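Local atomic coordinates of BluB-like flavoprotein (PDB entry 3EO8), a protein that binds flavin mononucleotide and, as a member of the nitroreductase family, probably acts as an FMN-dependent oxidoreductase. Residues A37-K41 against N42-W46; I134-P137 against G138-S141; V110-S114 against G115-L119; W162-S165 against Q166-A169; M2-Q5 against D6-F9. All coordinates share one frame; numbering follows the deposited sequence. Where two conformers were deposited one is given.

Contact 1: residues A37-K41 against N42-W46; sequences APSGK and NIQNW. With FMN (flavin mononucleotide), chain K; ACT (acetate ion), chain H.
Ser39 and Gln44 meet through a side-chain to backbone hydrogen bond: Gln44 N donates to Ser39 OG at 2.9 Å, nearly straight at 162°. Ser39 OG sits between its own backbone N and carbonyl carbon (chi1 66°), which points it at the amides of Ile43 and Gln44; of the two, Gln44 N makes the bond. Two backbone bonds close the turn next to it. Asn42 N donates to Ser39 O at 3.0 Å and Ile43 N to Gly40 O at 2.9 Å. In both, the donor lies above the carbonyl plane. Within the returning arm, Gln44 NE2 reaches Asn42 O at 3.0 Å, with that oxygen in the plane of the Gln44 amide.

One water lies between the two arms. It is 2.7 Å from Ser39 OG and also within bonding distance of Ala37 O and Asn42 OD1.

The Trp46 indole packs on the 37-39 arm. Its six-membered ring turns an edge to the carbonyls of Ala37 and Pro38, with Trp46 CH2 3.5 Å from Ala37 O. The apolar part is Ala37 CB, 4.0 Å from Trp46 CH2.

The flavin and the dimer take up the outward groups. Ser39 N makes a weak bond to FMN O3', and Lys41 N binds an acetate ion, probably from the crystallisation liquor. Asn42 ND2 bonds to Ser207 O of the second subunit, and Gln44 OE1 to Lys209 N of that subunit. This sharing of polar groups is consistent with an FMN pocket wall that is partly held by the dimer.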
# COMPACT_ATOMS: atom_id res chain seq x y z
N ALA A 37 11.30 -2.63 -0.64
CA ALA A 37 10.09 -2.66 0.16
C ALA A 37 9.66 -4.09 0.43
O ALA A 37 9.90 -4.97 -0.40
CB ALA A 37 8.96 -1.92 -0.55
N PRO A 38 8.96 -4.31 1.56
CA PRO A 38 8.44 -5.64 1.82
C PRO A 38 7.30 -5.89 0.86
O PRO A 38 6.72 -4.92 0.33
CB PRO A 38 7.94 -5.54 3.26
CG PRO A 38 7.57 -4.05 3.43
CD PRO A 38 8.59 -3.33 2.59
N SER A 39 7.01 -7.15 0.60
CA SER A 39 5.88 -7.52 -0.21
C SER A 39 5.43 -8.92 0.11
O SER A 39 6.22 -9.74 0.53
CB SER A 39 6.24 -7.39 -1.70
OG SER A 39 7.23 -8.33 -2.08
N GLY A 40 4.15 -9.20 -0.13
CA GLY A 40 3.58 -10.50 0.20
C GLY A 40 4.32 -11.61 -0.50
O GLY A 40 4.43 -11.62 -1.72
N LYS A 41 4.86 -12.55 0.29
CA LYS A 41 5.60 -13.69 -0.24
C LYS A 41 6.71 -13.25 -1.22
O LYS A 41 7.04 -13.96 -2.17
CB LYS A 41 4.62 -14.70 -0.86
CG LYS A 41 3.83 -15.46 0.19
CD LYS A 41 2.89 -16.51 -0.39
CE LYS A 41 1.90 -17.02 0.69
NZ LYS A 41 0.98 -18.12 0.18
N ASN A 42 7.30 -12.09 -0.96
CA ASN A 42 8.37 -11.52 -1.81
C ASN A 42 7.97 -11.41 -3.28
O ASN A 42 8.83 -11.51 -4.14
CB ASN A 42 9.66 -12.34 -1.68
CG ASN A 42 10.90 -11.55 -2.05
OD1 ASN A 42 10.99 -10.32 -1.84
ND2 ASN A 42 11.88 -12.24 -2.63
N ILE A 43 6.68 -11.17 -3.54
CA ILE A 43 6.19 -11.07 -4.91
C ILE A 43 6.80 -9.88 -5.67
O ILE A 43 6.94 -9.96 -6.89
CB ILE A 43 4.65 -11.01 -4.97
CG1 ILE A 43 4.17 -11.10 -6.42
CG2 ILE A 43 4.13 -9.74 -4.29
CD1 ILE A 43 2.67 -11.37 -6.55
N GLN A 44 7.18 -8.81 -4.97
CA GLN A 44 7.76 -7.64 -5.62
C GLN A 44 6.97 -7.29 -6.88
O GLN A 44 7.53 -7.18 -7.97
CB GLN A 44 9.21 -7.86 -5.97
CG GLN A 44 10.10 -8.22 -4.78
CD GLN A 44 11.37 -8.91 -5.21
OE1 GLN A 44 12.36 -8.26 -5.52
NE2 GLN A 44 11.36 -10.24 -5.22
N ASN A 45 5.68 -7.04 -6.69
CA ASN A 45 4.76 -6.82 -7.80
C ASN A 45 4.79 -5.40 -8.27
O ASN A 45 3.83 -4.63 -8.08
CB ASN A 45 3.32 -7.23 -7.42
CG ASN A 45 2.79 -6.53 -6.14
OD1 ASN A 45 3.55 -6.25 -5.19
ND2 ASN A 45 1.48 -6.24 -6.13
N TRP A 46 5.92 -5.00 -8.84
CA TRP A 46 6.07 -3.62 -9.28
C TRP A 46 7.03 -3.52 -10.45
O TRP A 46 7.98 -4.30 -10.53
CB TRP A 46 6.57 -2.76 -8.13
CG TRP A 46 7.70 -3.35 -7.30
CD1 TRP A 46 9.00 -3.53 -7.66
CD2 TRP A 46 7.62 -3.72 -5.92
NE1 TRP A 46 9.72 -4.04 -6.59
CE2 TRP A 46 8.89 -4.16 -5.52
CE3 TRP A 46 6.57 -3.77 -5.00
CZ2 TRP A 46 9.14 -4.62 -4.21
CZ3 TRP A 46 6.81 -4.23 -3.73
CH2 TRP A 46 8.10 -4.63 -3.33
N1 FMN K . 5.55 -12.29 6.35
C2 FMN K . 5.10 -13.36 7.10
O2 FMN K . 5.92 -14.11 7.64
N3 FMN K . 3.75 -13.59 7.24
C4 FMN K . 2.81 -12.78 6.63
O4 FMN K . 1.62 -12.96 6.88
C4A FMN K . 3.25 -11.72 5.84
N5 FMN K . 2.37 -10.87 5.19
C5A FMN K . 2.80 -9.80 4.46
C6 FMN K . 1.90 -8.91 3.87
C7 FMN K . 2.35 -7.83 3.11
C7M FMN K . 1.34 -6.78 2.74
C8 FMN K . 3.71 -7.57 3.02
C8M FMN K . 4.21 -6.20 2.58
C9 FMN K . 4.62 -8.45 3.62
C9A FMN K . 4.18 -9.54 4.37
N10 FMN K . 5.06 -10.43 4.94
C10 FMN K . 4.62 -11.48 5.73
C1' FMN K . 6.55 -10.28 4.77
C2' FMN K . 7.10 -10.83 3.45
O2' FMN K . 7.14 -12.29 3.46
C3' FMN K . 8.52 -10.27 3.20
O3' FMN K . 8.48 -8.86 3.08
C4' FMN K . 9.20 -10.83 1.93
O4' FMN K . 9.37 -12.22 1.96
C5' FMN K . 10.59 -10.25 1.77
O5' FMN K . 11.40 -10.52 2.88
P FMN K . 12.05 -9.26 3.68
O1P FMN K . 12.86 -9.79 4.84
O2P FMN K . 10.88 -8.41 4.14
O3P FMN K . 12.95 -8.49 2.76
C ACT H . 4.21 -13.94 3.36
O ACT H . 3.95 -12.85 2.87
OXT ACT H . 5.40 -14.20 3.38
CH3 ACT H . 3.17 -14.86 3.90
O HOH W 1 9.73 -8.08 -1.01

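Contact 2: residues I134-P137 against G138-S141; sequences IRNP and GMQS. With FMN (flavin mononucleotide), chain K.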
# COMPACT_ATOMS: atom_id res chain seq x y z
N ILE A 134 -10.54 -7.16 0.12
CA ILE A 134 -10.93 -5.84 0.66
C ILE A 134 -9.74 -5.14 1.35
O ILE A 134 -9.76 -3.94 1.55
CB ILE A 134 -12.19 -5.88 1.57
CG1 ILE A 134 -11.92 -6.57 2.91
CG2 ILE A 134 -13.36 -6.51 0.87
CD1 ILE A 134 -13.09 -6.35 3.92
N ARG A 135 -8.74 -5.92 1.77
CA ARG A 135 -7.51 -5.37 2.32
C ARG A 135 -6.33 -5.67 1.41
O ARG A 135 -5.19 -5.54 1.82
CB ARG A 135 -7.28 -5.89 3.74
CG ARG A 135 -7.12 -7.37 3.86
CD ARG A 135 -8.43 -8.09 4.12
NE ARG A 135 -8.99 -7.72 5.40
CZ ARG A 135 -10.15 -8.16 5.88
NH1 ARG A 135 -10.88 -9.05 5.21
NH2 ARG A 135 -10.57 -7.77 7.09
N ASN A 136 -6.64 -5.95 0.14
CA ASN A 136 -5.64 -6.20 -0.92
C ASN A 136 -4.16 -6.12 -0.51
O ASN A 136 -3.51 -5.08 -0.67
CB ASN A 136 -5.91 -5.27 -2.11
CG ASN A 136 -5.47 -5.86 -3.40
OD1 ASN A 136 -4.35 -6.35 -3.52
ND2 ASN A 136 -6.37 -5.87 -4.38
N PRO A 137 -3.61 -7.23 0.05
CA PRO A 137 -2.18 -7.27 0.40
C PRO A 137 -1.22 -6.93 -0.76
O PRO A 137 -0.18 -6.30 -0.55
CB PRO A 137 -2.02 -8.67 1.00
CG PRO A 137 -3.40 -8.98 1.57
CD PRO A 137 -4.31 -8.45 0.47
N GLY A 138 -1.59 -7.28 -1.99
CA GLY A 138 -0.78 -6.86 -3.15
C GLY A 138 -0.61 -5.36 -3.27
O GLY A 138 0.46 -4.85 -3.64
N MSE A 139 -1.67 -4.64 -2.97
CA MSE A 139 -1.66 -3.22 -3.08
C MSE A 139 -1.09 -2.57 -1.85
O MSE A 139 -0.47 -1.49 -1.95
CB MSE A 139 -3.03 -2.68 -3.45
CG MSE A 139 -3.45 -3.18 -4.81
SE MSE A 139 -2.19 -2.82 -6.27
CE MSE A 139 -1.97 -4.64 -6.86
N GLN A 140 -1.21 -3.24 -0.70
CA GLN A 140 -0.43 -2.79 0.44
C GLN A 140 1.06 -2.85 0.10
O GLN A 140 1.83 -1.95 0.43
CB GLN A 140 -0.71 -3.65 1.66
CG GLN A 140 -2.09 -3.56 2.25
CD GLN A 140 -2.18 -4.25 3.60
OE1 GLN A 140 -1.32 -4.10 4.42
NE2 GLN A 140 -3.24 -5.01 3.81
N SER A 141 1.47 -3.94 -0.56
CA SER A 141 2.86 -4.12 -0.98
C SER A 141 3.28 -3.01 -1.95
O SER A 141 4.36 -2.40 -1.80
CB SER A 141 3.06 -5.49 -1.64
OG SER A 141 2.68 -6.57 -0.78
N1 FMN K . 5.55 -12.29 6.35
C2 FMN K . 5.10 -13.36 7.10
O2 FMN K . 5.92 -14.11 7.64
N3 FMN K . 3.75 -13.59 7.24
C4 FMN K . 2.81 -12.78 6.63
O4 FMN K . 1.62 -12.96 6.88
C4A FMN K . 3.25 -11.72 5.84
N5 FMN K . 2.37 -10.87 5.19
C5A FMN K . 2.80 -9.80 4.46
C6 FMN K . 1.90 -8.91 3.87
C7 FMN K . 2.35 -7.83 3.11
C7M FMN K . 1.34 -6.78 2.74
C8 FMN K . 3.71 -7.57 3.02
C8M FMN K . 4.21 -6.20 2.58
C9 FMN K . 4.62 -8.45 3.62
C9A FMN K . 4.18 -9.54 4.37
N10 FMN K . 5.06 -10.43 4.94
C10 FMN K . 4.62 -11.48 5.73
C1' FMN K . 6.55 -10.28 4.77
C2' FMN K . 7.10 -10.83 3.45
O2' FMN K . 7.14 -12.29 3.46
C3' FMN K . 8.52 -10.27 3.20
O3' FMN K . 8.48 -8.86 3.08
C4' FMN K . 9.20 -10.83 1.93
O4' FMN K . 9.37 -12.22 1.96
C5' FMN K . 10.59 -10.25 1.77
O5' FMN K . 11.40 -10.52 2.88
P FMN K . 12.05 -9.26 3.68
O1P FMN K . 12.86 -9.79 4.84
O2P FMN K . 10.88 -8.41 4.14
O3P FMN K . 12.95 -8.49 2.76
O HOH W 2 -3.76 -8.93 -2.77
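Pro137 O is gripped twice by Ser141, through the backbone N and through the hydroxyl OG, each at 2.9 Å. The two donors come from opposite faces of the carbonyl plane. Ser141 OG reaches back because it stands beside its own backbone N, anti to the carbonyl carbon (chi1 -57°). The same OG accepts from Gly40 N, so it links the helix to the 37-41 loop.

Gln140 extends to the loop before the helix. Its NE2 donates to Arg135 O at 2.8 Å, almost straight at 172°. The bond lies in the carbonyl plane and close to the plane of the amide. Both ends of this amide are also held by the second subunit: OE1 by Trp162 NE1 and NE2 by Gly191 O.

Asn136 is the N-cap. Its OD1 accepts from Met139 N at 3.2 Å, and the donor stands above the carbonyl plane. A water bridges the same OD1 to Gly138 N. The Asn136 side chain runs alongside that of selenomethionine Met139, with OD1 3.5 Å from Met139 CG. Asn136 O accepts the first regular helical bond, from Gln140 N.

Pro137, Gln140 and Ser141 border the dimethylbenzene end of the flavin. Ser141 OG is 3.7 Å from FMN C8M, and Gln140 CB is 3.9 Å from FMN C7M. The arrangement is a side-chain N-cap with proline in the first turn, at the start of helix 137-155, beside the FMN site of the nitroreductase fold.

Contact 3: residues V110-S114 against G115-L119; sequences VYNPS and GYYEL
Asn112 lies flat against the ring of Tyr116, with amide and ring planes only 6° apart. Asn112 CG sits 3.7 Å above the ring plane, over its centre. Asn112 CB makes a CH-pi contact on the same ring, 4.0 Å from the centroid. The amide also gives a hydrogen bond: Asn112 ND2 donates to Tyr117 OH at 2.8 Å, close to straight at 171°. That oxygen lies in the amide plane, while the Tyr117 ring is turned steeply from it. One amide therefore stacks on one tyrosine and bonds to the next. Tyr116 CD1 in turn lies 3.5 Å above the Tyr117 ring plane, over its centre.

The Tyr116 ring is swung back over Asn112 because its CG is anti to the backbone N (chi1 -176°). Next to it in the chain, a type II turn from Pro113 to Tyr116 is closed by Tyr116 N donating to Pro113 O at 3.1 Å. Gly115, at the N-cap of helix 116-121, has a positive phi. With this backbone a CB would run into Ser114 O, which calls for glycine.

Glu118 bends back to this turn, and its OE1 accepts from Gly115 N at 2.8 Å. A water donates to the same OE1 and accepts from Tyr117 N. Farther out, Phe133 of helix 126-133 packs on Asn112 and Pro113, and Ile129 packs on Tyr116. The carboxylate beside the amides of the first helical turn probably interacts favourably with the helix dipole, while the stack and the ND2 bond together probably fix the rotation of the Asn112 amide.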
# COMPACT_ATOMS: atom_id res chain seq x y z
N VAL A 110 -1.58 -8.63 -9.89
CA VAL A 110 -2.40 -9.16 -8.80
C VAL A 110 -1.58 -10.12 -7.94
O VAL A 110 -0.76 -10.88 -8.46
CB VAL A 110 -3.66 -9.90 -9.33
CG1 VAL A 110 -4.36 -10.65 -8.20
CG2 VAL A 110 -4.61 -8.93 -9.98
N TYR A 111 -1.76 -10.03 -6.63
CA TYR A 111 -1.18 -10.97 -5.67
C TYR A 111 -2.33 -11.70 -5.00
O TYR A 111 -3.17 -11.08 -4.36
CB TYR A 111 -0.35 -10.23 -4.63
CG TYR A 111 0.08 -11.09 -3.48
CD1 TYR A 111 0.89 -12.20 -3.70
CD2 TYR A 111 -0.32 -10.82 -2.18
CE1 TYR A 111 1.28 -13.01 -2.65
CE2 TYR A 111 0.09 -11.61 -1.15
CZ TYR A 111 0.88 -12.72 -1.39
OH TYR A 111 1.27 -13.52 -0.34
N ASN A 112 -2.39 -13.02 -5.19
CA ASN A 112 -3.40 -13.85 -4.53
C ASN A 112 -2.86 -14.20 -3.14
O ASN A 112 -1.87 -14.92 -3.02
CB ASN A 112 -3.67 -15.12 -5.36
CG ASN A 112 -4.42 -14.83 -6.65
OD1 ASN A 112 -5.19 -13.84 -6.75
ND2 ASN A 112 -4.20 -15.67 -7.65
N PRO A 113 -3.47 -13.63 -2.08
CA PRO A 113 -2.87 -13.68 -0.74
C PRO A 113 -3.14 -15.01 -0.04
O PRO A 113 -3.84 -15.85 -0.58
CB PRO A 113 -3.59 -12.53 -0.01
CG PRO A 113 -4.97 -12.51 -0.67
CD PRO A 113 -4.75 -12.90 -2.10
N SER A 114 -2.60 -15.17 1.17
CA SER A 114 -2.82 -16.38 1.94
C SER A 114 -4.29 -16.56 2.18
O SER A 114 -5.00 -15.59 2.41
CB SER A 114 -2.10 -16.29 3.28
OG SER A 114 -0.79 -15.77 3.06
N GLY A 115 -4.75 -17.80 2.12
CA GLY A 115 -6.15 -18.10 2.21
C GLY A 115 -6.76 -18.36 0.84
O GLY A 115 -7.68 -19.13 0.70
N TYR A 116 -6.22 -17.72 -0.19
CA TYR A 116 -6.83 -17.80 -1.52
C TYR A 116 -6.83 -19.20 -2.09
O TYR A 116 -7.90 -19.76 -2.42
CB TYR A 116 -6.10 -16.85 -2.48
CG TYR A 116 -6.72 -16.80 -3.85
CD1 TYR A 116 -6.33 -17.70 -4.84
CD2 TYR A 116 -7.71 -15.90 -4.17
CE1 TYR A 116 -6.89 -17.69 -6.09
CE2 TYR A 116 -8.28 -15.87 -5.45
CZ TYR A 116 -7.86 -16.78 -6.39
OH TYR A 116 -8.38 -16.80 -7.66
N TYR A 117 -5.66 -19.78 -2.25
CA TYR A 117 -5.60 -21.12 -2.84
C TYR A 117 -6.18 -22.20 -1.91
O TYR A 117 -6.74 -23.19 -2.36
CB TYR A 117 -4.18 -21.42 -3.28
CG TYR A 117 -3.75 -20.50 -4.41
CD1 TYR A 117 -4.31 -20.61 -5.67
CD2 TYR A 117 -2.79 -19.51 -4.21
CE1 TYR A 117 -3.92 -19.76 -6.72
CE2 TYR A 117 -2.40 -18.65 -5.24
CZ TYR A 117 -2.98 -18.79 -6.48
OH TYR A 117 -2.58 -17.95 -7.51
N GLU A 118 -6.03 -21.99 -0.61
CA GLU A 118 -6.59 -22.89 0.38
C GLU A 118 -8.12 -22.91 0.30
O GLU A 118 -8.73 -23.97 0.28
CB GLU A 118 -6.10 -22.48 1.77
CG GLU A 118 -4.57 -22.61 1.95
CD GLU A 118 -3.73 -21.41 1.53
OE1 GLU A 118 -4.28 -20.39 1.07
OE2 GLU A 118 -2.48 -21.47 1.70
N LEU A 119 -8.74 -21.73 0.20
CA LEU A 119 -10.18 -21.64 0.09
C LEU A 119 -10.70 -22.13 -1.25
O LEU A 119 -11.73 -22.80 -1.30
CB LEU A 119 -10.66 -20.22 0.37
CG LEU A 119 -10.58 -19.79 1.84
CD1 LEU A 119 -10.84 -18.31 1.95
CD2 LEU A 119 -11.56 -20.58 2.68
O HOH W 3 -2.99 -19.04 -0.88

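Contact 4: residues W162-S165 against Q166-A169; sequences WLTS and QNYA. With FMN (flavin mononucleotide), chain G.
The chain leaves strand 159-163 through a type I turn from Thr164 to Asn167, closed by Asn167 N donating to Thr164 O at 3.1 Å, and runs on into a short 3-10 segment. Gln166 curls back to the strand end. Its bend at chi2 (-74°) lets NE2 donate to Leu163 O at 3.2 Å, from above the carbonyl plane. Gln166 OE1 packs 3.3 Å from Leu163 CB. Asn167 crosses Thr164 obliquely, and its ND2 is held by Gly191 O.

One water links Ser165 O to Tyr168 OH. A second accepts from Tyr168 N and lies 2.9 Å from Ser165 O.

Thr164 and Ser165 are FMN-binding residues, and their amides hold the N5 and O4 edge of the isoalloxazine. Thr164 N donates to FMN N5 at 3.2 Å, and Ser165 N to FMN O4 at 3.0 Å. Trp162 lays one ring face against the flavin methyl groups, with C8M 3.8 Å above its plane.

The turn connects an edge strand of the sheet within this chain to helix 170-181. Strand 189-197 runs alongside, with Met193 bonded to Leu163. Gln166 and Tyr168 pack on helix 54-75, and Ser165 on helix 80-93.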
# COMPACT_ATOMS: atom_id res chain seq x y z
N TRP A 162 1.82 11.27 -5.82
CA TRP A 162 1.30 9.95 -6.14
C TRP A 162 -0.07 10.11 -6.77
O TRP A 162 -0.86 10.89 -6.27
CB TRP A 162 1.19 9.25 -4.80
CG TRP A 162 1.03 7.77 -4.71
CD1 TRP A 162 0.32 6.94 -5.53
CD2 TRP A 162 1.47 6.98 -3.61
NE1 TRP A 162 0.37 5.66 -5.03
CE2 TRP A 162 1.06 5.66 -3.85
CE3 TRP A 162 2.21 7.26 -2.46
CZ2 TRP A 162 1.37 4.61 -2.98
CZ3 TRP A 162 2.53 6.21 -1.60
CH2 TRP A 162 2.09 4.91 -1.86
N LEU A 163 -0.35 9.43 -7.88
CA LEU A 163 -1.65 9.52 -8.53
C LEU A 163 -2.28 8.19 -8.80
O LEU A 163 -1.67 7.30 -9.38
CB LEU A 163 -1.53 10.25 -9.86
CG LEU A 163 -1.05 11.73 -9.82
CD1 LEU A 163 0.46 11.90 -9.83
CD2 LEU A 163 -1.70 12.51 -11.00
N THR A 164 -3.55 8.07 -8.45
CA THR A 164 -4.36 6.96 -8.93
C THR A 164 -5.63 7.47 -9.60
O THR A 164 -6.43 6.67 -10.11
CB THR A 164 -4.70 5.94 -7.82
OG1 THR A 164 -5.33 6.58 -6.72
CG2 THR A 164 -3.43 5.19 -7.38
N SER A 165 -5.84 8.79 -9.63
CA SER A 165 -7.11 9.34 -10.13
C SER A 165 -7.27 9.14 -11.64
O SER A 165 -8.36 9.27 -12.15
CB SER A 165 -7.26 10.83 -9.79
OG SER A 165 -6.23 11.60 -10.34
N GLN A 166 -6.20 8.84 -12.35
CA GLN A 166 -6.29 8.56 -13.78
C GLN A 166 -6.86 7.19 -14.13
O GLN A 166 -7.07 6.91 -15.31
CB GLN A 166 -4.89 8.67 -14.41
CG GLN A 166 -3.93 7.53 -14.09
CD GLN A 166 -3.39 7.56 -12.67
OE1 GLN A 166 -3.36 8.61 -12.02
NE2 GLN A 166 -2.91 6.39 -12.18
N ASN A 167 -7.06 6.32 -13.15
CA ASN A 167 -7.17 4.89 -13.44
C ASN A 167 -8.48 4.45 -14.09
O ASN A 167 -8.53 3.34 -14.61
CB ASN A 167 -6.86 4.01 -12.21
CG ASN A 167 -5.36 3.97 -11.87
OD1 ASN A 167 -4.50 4.24 -12.70
ND2 ASN A 167 -5.07 3.62 -10.64
N TYR A 168 -9.50 5.30 -14.13
CA TYR A 168 -10.65 5.03 -15.00
C TYR A 168 -10.21 4.97 -16.49
O TYR A 168 -10.96 4.44 -17.33
CB TYR A 168 -11.83 6.03 -14.82
CG TYR A 168 -11.46 7.49 -14.99
CD1 TYR A 168 -11.23 8.03 -16.25
CD2 TYR A 168 -11.32 8.33 -13.89
CE1 TYR A 168 -10.87 9.34 -16.41
CE2 TYR A 168 -10.98 9.64 -14.05
CZ TYR A 168 -10.73 10.15 -15.30
OH TYR A 168 -10.37 11.48 -15.46
N ALA A 169 -9.02 5.48 -16.79
CA ALA A 169 -8.43 5.43 -18.14
C ALA A 169 -7.15 4.58 -18.22
O ALA A 169 -6.38 4.69 -19.18
CB ALA A 169 -8.12 6.83 -18.63
N1 FMN G . -3.14 13.44 -5.25
C2 FMN G . -3.58 13.97 -6.44
O2 FMN G . -3.54 15.19 -6.67
N3 FMN G . -4.08 13.15 -7.41
C4 FMN G . -4.21 11.80 -7.23
O4 FMN G . -4.65 11.10 -8.17
C4A FMN G . -3.76 11.25 -6.04
N5 FMN G . -3.83 9.89 -5.84
C5A FMN G . -3.36 9.33 -4.68
C6 FMN G . -3.42 7.95 -4.54
C7 FMN G . -2.93 7.37 -3.38
C7M FMN G . -2.66 5.90 -3.44
C8 FMN G . -2.36 8.17 -2.38
C8M FMN G . -1.49 7.53 -1.34
C9 FMN G . -2.30 9.54 -2.54
C9A FMN G . -2.79 10.14 -3.70
N10 FMN G . -2.77 11.52 -3.88
C10 FMN G . -3.20 12.07 -5.07
C1' FMN G . -2.26 12.46 -2.81
C2' FMN G . -3.27 12.72 -1.70
O2' FMN G . -4.28 13.61 -2.16
C3' FMN G . -2.55 13.33 -0.51
O3' FMN G . -1.60 12.39 -0.03
C4' FMN G . -3.44 13.80 0.63
O4' FMN G . -4.32 14.82 0.21
C5' FMN G . -2.55 14.32 1.77
O5' FMN G . -1.81 15.44 1.29
P FMN G . -0.20 15.46 1.51
O1P FMN G . 0.35 16.73 0.95
O2P FMN G . 0.31 14.26 0.73
O3P FMN G . 0.18 15.28 2.97
O HOH W 4 -8.88 11.91 -13.18
O HOH W 5 -9.88 6.89 -11.68

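Contact 5: residues M2-Q5 against D6-F9; sequences MELQ and DTIF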
# COMPACT_ATOMS: atom_id res chain seq x y z
N MSE A 2 19.69 12.32 4.38
CA MSE A 2 18.66 12.92 5.20
C MSE A 2 18.17 11.89 6.20
O MSE A 2 18.06 10.71 5.87
CB MSE A 2 17.50 13.39 4.32
CG MSE A 2 16.55 14.34 4.98
SE MSE A 2 15.30 15.09 3.69
CE MSE A 2 16.57 16.01 2.70
N GLU A 3 17.92 12.33 7.43
CA GLU A 3 17.43 11.44 8.48
C GLU A 3 15.97 11.09 8.17
O GLU A 3 15.26 11.90 7.56
CB GLU A 3 17.58 12.12 9.83
CG GLU A 3 17.04 11.34 11.04
CD GLU A 3 15.59 11.68 11.38
OE1 GLU A 3 15.11 12.77 11.01
OE2 GLU A 3 14.93 10.86 12.05
N LEU A 4 15.56 9.89 8.59
CA LEU A 4 14.27 9.33 8.21
C LEU A 4 13.07 10.23 8.56
O LEU A 4 12.20 10.47 7.72
CB LEU A 4 14.09 7.96 8.85
CG LEU A 4 12.73 7.28 8.60
CD1 LEU A 4 12.57 6.91 7.13
CD2 LEU A 4 12.55 6.07 9.51
N GLN A 5 12.98 10.63 9.82
CA GLN A 5 11.83 11.42 10.27
C GLN A 5 11.81 12.73 9.53
O GLN A 5 10.75 13.24 9.19
CB GLN A 5 11.87 11.70 11.78
CG GLN A 5 11.75 10.47 12.67
CD GLN A 5 10.58 9.55 12.27
OE1 GLN A 5 9.43 9.97 12.25
NE2 GLN A 5 10.89 8.33 11.94
N ASP A 6 12.98 13.30 9.26
CA ASP A 6 13.02 14.55 8.51
C ASP A 6 12.40 14.36 7.14
O ASP A 6 11.62 15.21 6.67
CB ASP A 6 14.47 15.08 8.39
CG ASP A 6 14.97 15.71 9.67
OD1 ASP A 6 14.16 15.96 10.60
OD2 ASP A 6 16.20 16.00 9.75
N THR A 7 12.69 13.23 6.50
CA THR A 7 12.10 12.93 5.18
C THR A 7 10.60 12.69 5.31
O THR A 7 9.83 13.15 4.48
CB THR A 7 12.72 11.71 4.42
OG1 THR A 7 12.39 10.46 5.07
CG2 THR A 7 14.23 11.84 4.29
N ILE A 8 10.20 11.93 6.33
CA ILE A 8 8.79 11.59 6.52
C ILE A 8 7.94 12.85 6.73
O ILE A 8 6.84 12.93 6.19
CB ILE A 8 8.60 10.57 7.66
CG1 ILE A 8 8.95 9.17 7.12
CG2 ILE A 8 7.15 10.61 8.25
CD1 ILE A 8 8.83 8.05 8.15
N PHE A 9 8.47 13.82 7.46
CA PHE A 9 7.66 15.01 7.81
C PHE A 9 7.83 16.14 6.80
O PHE A 9 7.07 17.10 6.81
CB PHE A 9 7.88 15.41 9.26
CG PHE A 9 7.21 14.46 10.22
CD1 PHE A 9 5.82 14.49 10.37
CD2 PHE A 9 7.93 13.47 10.87
CE1 PHE A 9 5.19 13.56 11.20
CE2 PHE A 9 7.30 12.56 11.68
CZ PHE A 9 5.93 12.59 11.84
O HOH W 6 18.19 15.09 8.09
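This is a local contact at the N-terminal end of helix 4-10, near the start of the chain and against the second subunit. Glu3 is the N-cap. Its OE1 accepts from Asp6 N at 2.8 Å, met from above the carboxylate plane. The side chain reaches there through a bend at chi2 (-92°). Asp6 stands across it, with the two carboxylates almost perpendicular and Glu3 OE1 3.4 Å from Asp6 OD1. The amides at the helix start probably ease this closeness of like charges. A water accepts from Glu3 N and donates to Asp6 OD2.

Side-chain N-capping of this kind leads into regular helical bonds. Leu4 O accepts from Ile8 N at 2.8 Å. The Thr7 side chain has two conformers; in the one described, its OG1 also donates to Leu4 O, at 2.7 Å, and its CG2 faces selenomethionine Met2, 3.5 Å from Met2 SE. Leu4 CG touches Ile8 CD1 at 4.0 Å.

Gln5 and Phe9 run side by side, with Gln5 OE1 3.4 Å from Phe9 CE2. Gln5 NE2 bonds to Glu155 and Ser152 of the second subunit. Leu4 packs on Leu4 of that subunit, while Thr7 and Ile8 rest on Leu151 of helix 137-155 in their own chain.

In the fold
Contacts 1, 2 and 3 form one patch. Contacts 1 and 2 have centres about 11 Å apart and both line the same FMN; Asn45 ND2 lies 3.0 Å from Gly138 O, probably hydrogen-bonded. Contact 3 joins them through Tyr111, whose CD1 is 3.5 Å from Ile43 CD1, and through Pro113, which packs on Pro137. The centre of contact 4 lies about 17 Å from that of contact 2 in the same chain, at another FMN. Ser165 of the second subunit, however, binds the FMN that contacts 1 and 2 line. All five contacts reach the second subunit. The centre of contact 5 is about 24 Å from that of contact 1 and 35 Å from that of contact 3.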